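Local coordinates for purine nucleosidase, (IunH-1) (Sulfolobus solfataricus, PDB 3T8J), which belongs to the nucleoside hydrolase family, an alpha/beta fold built round a largely parallel sheet, and holds a sodium ion in this structure, at residues T125-A130 / N135-K140; F163-D168 / G270-D275; N24-V29 / I244-S249. One frame throughout, in Å; residues are numbered along the deposited sequence. Where two conformers were deposited one is given.

Contact 1: residues T125-A130 / N135-K140; sequences TNLALA and NSIVKK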
loop_
_atom_site.group_PDB
_atom_site.type_symbol
_atom_site.label_atom_id
_atom_site.label_comp_id
_atom_site.label_asym_id
_atom_site.label_seq_id
_atom_site.Cartn_x
_atom_site.Cartn_y
_atom_site.Cartn_z
ATOM N N THR A 125 -5.938 -2.000 21.696
ATOM C CA THR A 125 -7.217 -1.383 21.361
ATOM C C THR A 125 -7.819 -0.535 22.496
ATOM O O THR A 125 -8.337 0.543 22.230
ATOM C CB THR A 125 -8.220 -2.465 20.852
ATOM O OG1 THR A 125 -7.535 -3.331 19.938
ATOM C CG2 THR A 125 -9.396 -1.788 20.162
ATOM N N ASN A 126 -7.811 -1.029 23.738
ATOM C CA ASN A 126 -8.427 -0.274 24.841
ATOM C C ASN A 126 -7.664 1.005 25.147
ATOM O O ASN A 126 -8.278 2.039 25.414
ATOM C CB ASN A 126 -8.532 -1.105 26.120
ATOM C CG ASN A 126 -9.547 -2.205 26.018
ATOM O OD1 ASN A 126 -10.533 -2.070 25.321
ATOM N ND2 ASN A 126 -9.311 -3.303 26.748
ATOM N N LEU A 127 -6.324 0.920 25.147
ATOM C CA LEU A 127 -5.520 2.136 25.434
ATOM C C LEU A 127 -5.704 3.149 24.321
ATOM O O LEU A 127 -5.755 4.369 24.590
ATOM C CB LEU A 127 -4.050 1.790 25.678
ATOM C CG LEU A 127 -3.119 2.950 26.053
ATOM C CD1 LEU A 127 -3.561 3.562 27.367
ATOM C CD2 LEU A 127 -1.677 2.445 26.164
ATOM N N ALA A 128 -5.742 2.712 23.064
ATOM C CA ALA A 128 -5.994 3.612 21.950
ATOM C C ALA A 128 -7.347 4.295 22.070
ATOM O O ALA A 128 -7.434 5.508 21.875
ATOM C CB ALA A 128 -5.879 2.876 20.594
ATOM N N LEU A 129 -8.406 3.542 22.361
ATOM C CA LEU A 129 -9.739 4.126 22.503
ATOM C C LEU A 129 -9.793 5.142 23.663
ATOM O O LEU A 129 -10.385 6.206 23.517
ATOM C CB LEU A 129 -10.808 3.025 22.643
ATOM C CG LEU A 129 -12.263 3.465 22.452
ATOM C CD1 LEU A 129 -12.446 4.379 21.249
ATOM C CD2 LEU A 129 -13.160 2.236 22.323
ATOM N N ALA A 130 -9.155 4.823 24.797
ATOM C CA ALA A 130 -9.093 5.752 25.912
ATOM C C ALA A 130 -8.394 7.053 25.481
ATOM O O ALA A 130 -8.867 8.162 25.796
ATOM C CB ALA A 130 -8.366 5.101 27.114
ATOM N N ASN A 135 -7.187 12.827 25.272
ATOM C CA ASN A 135 -5.763 12.874 24.972
ATOM C C ASN A 135 -4.868 13.164 26.192
ATOM O O ASN A 135 -3.662 12.876 26.142
ATOM C CB ASN A 135 -5.451 13.942 23.926
ATOM C CG ASN A 135 -6.079 13.740 22.545
ATOM O OD1 ASN A 135 -5.961 14.673 21.737
ATOM N ND2 ASN A 135 -6.689 12.584 22.222
ATOM N N SER A 136 -5.448 13.738 27.259
ATOM C CA SER A 136 -4.718 14.113 28.489
ATOM C C SER A 136 -4.155 12.930 29.263
ATOM O O SER A 136 -3.300 13.082 30.133
ATOM C CB SER A 136 -5.576 15.004 29.407
ATOM O OG SER A 136 -6.567 14.292 30.097
ATOM N N ILE A 137 -4.597 11.708 28.931
ATOM C CA ILE A 137 -4.064 10.541 29.630
ATOM C C ILE A 137 -2.578 10.306 29.346
ATOM O O ILE A 137 -1.917 9.571 30.067
ATOM C CB ILE A 137 -4.882 9.214 29.383
ATOM C CG1 ILE A 137 -4.764 8.702 27.936
ATOM C CG2 ILE A 137 -6.344 9.392 29.773
ATOM C CD1 ILE A 137 -5.419 7.322 27.717
ATOM N N VAL A 138 -2.029 10.934 28.302
ATOM C CA VAL A 138 -0.614 10.771 28.001
ATOM C C VAL A 138 0.279 11.331 29.136
ATOM O O VAL A 138 1.294 10.725 29.469
ATOM C CB VAL A 138 -0.249 11.425 26.666
ATOM C CG1 VAL A 138 1.253 11.552 26.511
ATOM C CG2 VAL A 138 -0.832 10.642 25.504
ATOM N N LYS A 139 -0.123 12.433 29.739
ATOM C CA LYS A 139 0.601 12.916 30.923
ATOM C C LYS A 139 0.171 12.203 32.199
ATOM O O LYS A 139 1.014 11.940 33.088
ATOM C CB LYS A 139 0.479 14.413 31.110
ATOM C CG LYS A 139 1.330 14.871 32.327
ATOM C CD LYS A 139 1.684 16.285 32.312
ATOM C CE LYS A 139 2.289 16.663 33.651
ATOM N NZ LYS A 139 2.738 18.084 33.651
ATOM N N LYS A 140 -1.126 11.906 32.327
ATOM C CA LYS A 140 -1.653 11.328 33.574
ATOM C C LYS A 140 -1.159 9.900 33.831
ATOM O O LYS A 140 -1.007 9.491 34.992
ATOM C CB LYS A 140 -3.185 11.368 33.604
ATOM C CG LYS A 140 -3.721 12.785 33.626
ATOM C CD LYS A 140 -5.197 12.871 33.395
ATOM C CE LYS A 140 -5.640 14.336 33.379
ATOM N NZ LYS A 140 -7.083 14.463 33.035
#

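Contact 2: residues F163-D168 / G270-D275; sequences FNIWVD and GMTLVD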
loop_
_atom_site.group_PDB
_atom_site.type_symbol
_atom_site.label_atom_id
_atom_site.label_comp_id
_atom_site.label_asym_id
_atom_site.label_seq_id
_atom_site.Cartn_x
_atom_site.Cartn_y
_atom_site.Cartn_z
ATOM N N PHE A 163 2.175 -10.957 17.602
ATOM C CA PHE A 163 0.732 -11.028 17.742
ATOM C C PHE A 163 0.044 -9.759 18.261
ATOM O O PHE A 163 -0.914 -9.293 17.651
ATOM C CB PHE A 163 0.385 -12.202 18.659
ATOM C CG PHE A 163 -1.081 -12.471 18.788
ATOM C CD1 PHE A 163 -1.754 -13.153 17.779
ATOM C CD2 PHE A 163 -1.784 -12.082 19.918
ATOM C CE1 PHE A 163 -3.116 -13.424 17.894
ATOM C CE2 PHE A 163 -3.136 -12.367 20.040
ATOM C CZ PHE A 163 -3.794 -13.065 19.038
ATOM N N ASN A 164 0.498 -9.217 19.388
ATOM C CA ASN A 164 -0.222 -8.077 20.000
ATOM C C ASN A 164 -0.316 -6.890 19.037
ATOM O O ASN A 164 -1.379 -6.282 18.894
ATOM C CB ASN A 164 0.448 -7.622 21.295
ATOM C CG ASN A 164 0.250 -8.602 22.425
ATOM O OD1 ASN A 164 -0.644 -9.457 22.374
ATOM N ND2 ASN A 164 1.077 -8.482 23.492
ATOM N N ILE A 165 0.793 -6.572 18.366
ATOM C CA ILE A 165 0.792 -5.460 17.408
ATOM C C ILE A 165 -0.014 -5.816 16.157
ATOM O O ILE A 165 -0.814 -5.010 15.654
ATOM C CB ILE A 165 2.227 -5.039 17.023
ATOM C CG1 ILE A 165 3.071 -4.741 18.274
ATOM C CG2 ILE A 165 2.234 -3.807 16.042
ATOM C CD1 ILE A 165 2.522 -3.609 19.153
ATOM N N TRP A 166 0.167 -7.044 15.641
ATOM C CA TRP A 166 -0.536 -7.489 14.435
ATOM C C TRP A 166 -2.091 -7.482 14.599
ATOM O O TRP A 166 -2.812 -7.148 13.654
ATOM C CB TRP A 166 -0.058 -8.918 14.065
ATOM C CG TRP A 166 -0.742 -9.496 12.872
ATOM C CD1 TRP A 166 -0.366 -9.398 11.548
ATOM C CD2 TRP A 166 -1.935 -10.293 12.880
ATOM N NE1 TRP A 166 -1.266 -10.053 10.736
ATOM C CE2 TRP A 166 -2.245 -10.603 11.535
ATOM C CE3 TRP A 166 -2.794 -10.750 13.897
ATOM C CZ2 TRP A 166 -3.355 -11.361 11.187
ATOM C CZ3 TRP A 166 -3.890 -11.503 13.537
ATOM C CH2 TRP A 166 -4.164 -11.795 12.195
ATOM N N VAL A 167 -2.592 -7.869 15.765
ATOM C CA VAL A 167 -4.064 -7.964 15.984
ATOM C C VAL A 167 -4.738 -6.630 15.701
ATOM O O VAL A 167 -5.762 -6.549 15.016
ATOM C CB VAL A 167 -4.404 -8.484 17.380
ATOM C CG1 VAL A 167 -5.869 -8.174 17.768
ATOM C CG2 VAL A 167 -4.125 -10.013 17.487
ATOM N N ASP A 168 -4.106 -5.560 16.201
ATOM C CA ASP A 168 -4.641 -4.207 16.030
ATOM C C ASP A 168 -3.515 -3.213 15.792
ATOM O O ASP A 168 -3.103 -2.508 16.707
ATOM C CB ASP A 168 -5.571 -3.785 17.162
ATOM C CG ASP A 168 -6.415 -2.566 16.798
ATOM O OD1 ASP A 168 -6.107 -1.904 15.779
ATOM O OD2 ASP A 168 -7.398 -2.255 17.519
ATOM N N GLY A 270 1.523 -5.218 10.852
ATOM C CA GLY A 270 1.909 -5.471 12.228
ATOM C C GLY A 270 3.376 -5.432 12.554
ATOM O O GLY A 270 3.734 -5.561 13.727
ATOM N N MET A 271 4.228 -5.206 11.554
ATOM C CA MET A 271 5.657 -5.068 11.820
ATOM C C MET A 271 5.966 -3.825 12.637
ATOM O O MET A 271 5.291 -2.791 12.526
ATOM C CB MET A 271 6.488 -5.018 10.533
ATOM C CG MET A 271 6.536 -6.347 9.772
ATOM S SD MET A 271 7.736 -6.401 8.443
ATOM C CE MET A 271 9.199 -6.577 9.376
ATOM N N THR A 272 6.932 -3.991 13.523
ATOM C CA THR A 272 7.572 -2.858 14.246
ATOM C C THR A 272 8.917 -2.577 13.565
ATOM O O THR A 272 9.873 -3.367 13.672
ATOM C CB THR A 272 7.780 -3.200 15.727
ATOM O OG1 THR A 272 8.495 -4.440 15.832
ATOM C CG2 THR A 272 6.444 -3.317 16.478
ATOM N N LEU A 273 8.976 -1.449 12.848
ATOM C CA LEU A 273 10.139 -1.051 12.032
ATOM C C LEU A 273 10.954 -0.041 12.847
ATOM O O LEU A 273 10.443 1.019 13.158
ATOM C CB LEU A 273 9.645 -0.435 10.730
ATOM C CG LEU A 273 8.635 -1.352 9.989
ATOM C CD1 LEU A 273 7.814 -0.567 8.986
ATOM C CD2 LEU A 273 9.293 -2.617 9.398
ATOM N N VAL A 274 12.195 -0.413 13.151
ATOM C CA VAL A 274 12.987 0.333 14.148
ATOM C C VAL A 274 14.169 1.080 13.507
ATOM O O VAL A 274 15.059 0.466 12.906
ATOM C CB VAL A 274 13.490 -0.598 15.236
ATOM C CG1 VAL A 274 14.301 0.178 16.273
ATOM C CG2 VAL A 274 12.308 -1.322 15.940
ATOM N N ASP A 275 14.152 2.415 13.618
ATOM C CA ASP A 275 15.259 3.270 13.200
ATOM C C ASP A 275 16.239 3.352 14.364
ATOM O O ASP A 275 15.878 3.825 15.456
ATOM C CB ASP A 275 14.708 4.638 12.787
ATOM C CG ASP A 275 15.747 5.536 12.104
ATOM O OD1 ASP A 275 16.948 5.221 12.150
ATOM O OD2 ASP A 275 15.306 6.502 11.425
#

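Contact 3: residues N24-V29 / I244-S249; sequences NNIDVV and IAIDGS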
loop_
_atom_site.group_PDB
_atom_site.type_symbol
_atom_site.label_atom_id
_atom_site.label_comp_id
_atom_site.label_asym_id
_atom_site.label_seq_id
_atom_site.Cartn_x
_atom_site.Cartn_y
_atom_site.Cartn_z
ATOM N N ASN A 24 3.854 -9.600 44.784
ATOM C CA ASN A 24 4.867 -8.605 45.142
ATOM C C ASN A 24 4.350 -7.247 45.681
ATOM O O ASN A 24 5.092 -6.267 45.723
ATOM C CB ASN A 24 5.829 -8.420 43.978
ATOM C CG ASN A 24 6.741 -9.640 43.787
ATOM O OD1 ASN A 24 7.658 -9.879 44.593
ATOM N ND2 ASN A 24 6.464 -10.443 42.755
ATOM N N ASN A 25 3.095 -7.223 46.111
ATOM C CA ASN A 25 2.478 -6.054 46.772
ATOM C C ASN A 25 2.463 -4.770 45.919
ATOM O O ASN A 25 2.579 -3.650 46.439
ATOM C CB ASN A 25 3.121 -5.791 48.144
ATOM C CG ASN A 25 2.225 -4.955 49.040
ATOM O OD1 ASN A 25 1.034 -5.214 49.123
ATOM N ND2 ASN A 25 2.788 -3.942 49.713
ATOM N N ILE A 26 2.315 -4.929 44.607
ATOM C CA ILE A 26 2.016 -3.820 43.686
ATOM C C ILE A 26 0.503 -3.638 43.645
ATOM O O ILE A 26 -0.223 -4.627 43.555
ATOM C CB ILE A 26 2.525 -4.104 42.263
ATOM C CG1 ILE A 26 4.020 -4.403 42.260
ATOM C CG2 ILE A 26 2.137 -2.957 41.301
ATOM C CD1 ILE A 26 4.883 -3.225 42.675
ATOM N N ASP A 27 0.024 -2.399 43.725
ATOM C CA ASP A 27 -1.417 -2.127 43.750
ATOM C C ASP A 27 -1.971 -2.253 42.341
ATOM O O ASP A 27 -1.666 -1.456 41.479
ATOM C CB ASP A 27 -1.722 -0.756 44.318
ATOM C CG ASP A 27 -3.201 -0.466 44.433
ATOM O OD1 ASP A 27 -4.000 -1.403 44.709
ATOM O OD2 ASP A 27 -3.554 0.728 44.366
ATOM N N VAL A 28 -2.756 -3.294 42.097
ATOM C CA VAL A 28 -3.453 -3.453 40.818
ATOM C C VAL A 28 -4.847 -2.861 40.983
ATOM O O VAL A 28 -5.661 -3.358 41.794
ATOM C CB VAL A 28 -3.539 -4.923 40.393
ATOM C CG1 VAL A 28 -4.304 -5.035 39.080
ATOM C CG2 VAL A 28 -2.140 -5.536 40.227
ATOM N N VAL A 29 -5.110 -1.738 40.315
ATOM C CA VAL A 29 -6.381 -1.037 40.501
ATOM C C VAL A 29 -7.531 -1.511 39.576
ATOM O O VAL A 29 -8.711 -1.262 39.867
ATOM C CB VAL A 29 -6.208 0.485 40.360
ATOM C CG1 VAL A 29 -5.137 0.997 41.360
ATOM C CG2 VAL A 29 -5.843 0.892 38.929
ATOM N N ILE A 244 10.277 -6.997 34.540
ATOM C CA ILE A 244 11.069 -5.782 34.279
ATOM C C ILE A 244 10.323 -4.554 34.830
ATOM O O ILE A 244 10.941 -3.629 35.395
ATOM C CB ILE A 244 11.362 -5.629 32.771
ATOM C CG1 ILE A 244 12.347 -6.694 32.305
ATOM C CG2 ILE A 244 11.893 -4.228 32.442
ATOM C CD1 ILE A 244 12.379 -6.820 30.786
ATOM N N ALA A 245 8.991 -4.517 34.690
ATOM C CA ALA A 245 8.225 -3.390 35.269
ATOM C C ALA A 245 8.422 -3.305 36.782
ATOM O O ALA A 245 8.629 -2.225 37.345
ATOM C CB ALA A 245 6.743 -3.494 34.913
ATOM N N ILE A 246 8.441 -4.451 37.447
ATOM C CA ILE A 246 8.669 -4.517 38.901
ATOM C C ILE A 246 10.110 -4.165 39.296
ATOM O O ILE A 246 10.335 -3.363 40.229
ATOM C CB ILE A 246 8.310 -5.937 39.443
ATOM C CG1 ILE A 246 6.809 -6.200 39.305
ATOM C CG2 ILE A 246 8.749 -6.103 40.897
ATOM C CD1 ILE A 246 6.397 -7.708 39.384
ATOM N N ASP A 247 11.072 -4.766 38.599
ATOM C CA ASP A 247 12.512 -4.595 38.865
ATOM C C ASP A 247 13.254 -4.346 37.557
ATOM O O ASP A 247 13.545 -5.273 36.809
ATOM C CB ASP A 247 13.051 -5.864 39.541
ATOM C CG ASP A 247 14.547 -5.806 39.824
ATOM O OD1 ASP A 247 15.196 -4.777 39.525
ATOM O OD2 ASP A 247 15.078 -6.802 40.372
ATOM N N GLY A 248 13.566 -3.081 37.286
ATOM C CA GLY A 248 14.165 -2.691 36.034
ATOM C C GLY A 248 15.543 -3.272 35.769
ATOM O O GLY A 248 15.974 -3.321 34.607
ATOM N N SER A 249 16.254 -3.685 36.827
ATOM C CA SER A 249 17.580 -4.297 36.658
ATOM C C SER A 249 17.515 -5.673 35.975
ATOM O O SER A 249 18.543 -6.213 35.570
ATOM C CB SER A 249 18.326 -4.398 37.999
ATOM O OG SER A 249 17.811 -5.425 38.824
#

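Contact 1: residues T125-A130 / N135-K140
Ile137 presents one methyl, CD1, to the flank of helix 125-133. It sits 3.7 Å from CB of Ala130 and just as close to the carbonyl carbon C of the same residue, so the methyl rests on side chain and main chain together. The small alanine lets it come this near to the helix. From one turn earlier, CD1 of Leu127 reaches CD1 of Ile137 at 4.2 Å, a looser apolar touch. The first torsion of Ile137 (chi1 68°) sets CG1 between the backbone N and the carbonyl carbon, and the otherwise extended chain carries CD1 straight across to the helix. The two helices, joined by a short loop, belong to a beta-alpha-beta crossover: helix 125-133 and the single turn 137-140 link the neighbouring parallel strands 116-120 and 141-147. Helix 101-111 adds further apolar cover, with Ile105 against Ala130 and Ala109 against Ile137, while Leu127 also lies on Ile141 and Val144 of the following strand. On the polar side, the extended Lys140 side chain runs back along the turn, and NZ donates to OG of Ser136 at 3.0 Å. Asn110 OD1 is a second partner of that ammonium, and Asp134 OD1 pairs with the Ser136 hydroxyl.

Contact 2: residues F163-D168 / G270-D275
Trp166 meets Gly270 through its backbone rather than its indole: the two CA atoms lie 3.9 Å apart, and the nearest part of the tryptophan side chain is CB, 4.4 Å from CA of Gly270. The indole stands beside this approach. The other ring of the helix, Phe163, carries CG2 of Val167 on one face, 3.4 Å above the plane and offset toward the rim; this placing of a methyl over the ring follows the helical repeat, since Val167 N also donates to Phe163 O at 2.9 Å. Phe163 further touches Asp9, a ligand of the sodium ion. Glycine suits the meeting point with Trp166 because a CB on Gly270 would point at the helix and clash with CA of Trp166, and at the Gly270 phi of 83° it would also press against the preceding carbonyl O.

Next to it, Ile165 supplies the branched apolar surface. Its CG2, anti to the backbone N, lies against the main chain of Gly270, 3.3 Å from Gly270 O. The helix 163-167 is thereby set against the start of strand 272-275, the outermost strand of the sheet within the chain, which forms a hairpin with the antiparallel strand 251-261. The other branch, CG1 of Ile165, meets CG2 of Thr272 at 4.1 Å, the two side chains crossing at about a right angle. Threonine serves both demands of its place: chi1 of 53° puts OG1 between the backbone N and the carbonyl carbon, which sets CG2 anti to the carbonyl carbon and facing the isoleucine. Its OG1 has its strongest partner in Ala150, and both side chains also lie on Ile261 of the neighbouring strand. Beyond the contact, Met271 packs on Met271 of the third subunit.

Contact 3: residues N24-V29 / I244-S249
Ile26 and Ile246 bring their CG1 atoms together by the same first torsion, each with CG1 anti to its own carbonyl carbon, and then part company at the second. Ile26 is bent (chi2 -65°), while Ile246 runs on extended (chi2 162°). Their CG1 atoms meet at 4.4 Å, joining the end of helix 237-246 to the turn between helix 12-23 and strand 27-33. That turn is a Schellman motif: Asn25, at positive phi, is its C-prime residue, Asn25 N bonds to Leu22 O, and Ile26 N to Leu21 O. Asparagine tolerates the left-handed backbone there. Asn24, the first residue to leave the helix, brings ND2 to 4.3 Å from CD1 of Ile246, a contact between amide and methyl and not a polar bond; ND2 donates a hydrogen bond to Leu20 O instead. Leu20 also packs on Ile246, so the extended isoleucine lies against the end of helix 12-23. Past its own helix end, Asp247 forms an Asx turn, its OD1 accepting from Ser249 N at 3.1 Å. The serine hydroxyl grips the same oxygen from the same face of the carboxylate: OG of Ser249 donates to Asp247 OD1 at 2.8 Å, on the syn side and 30° out of plane.

In the fold
Contacts 1 and 2 follow one another along the chain, and contact 1 is nested inside the long loop closed by contact 3, whose segments alternate with those of contact 2. The centres lie about 19 Å (1 and 2), about 21 Å (1 and 3) and about 25 Å (2 and 3) apart. Contacts 2 and 3 reach the same sheet on opposite sides of the chain's centre, at strands 272-275 and 27-33. Only contacts 1 and 2 touch, through a probable hydrogen bond of 2.7 Å between Thr125 OG1 and Asp168 OD2 that ties two helix starts together. Sodium ligands Ile121 and Ser122 shortly precede helix 125-133, so that helix begins near the metal site.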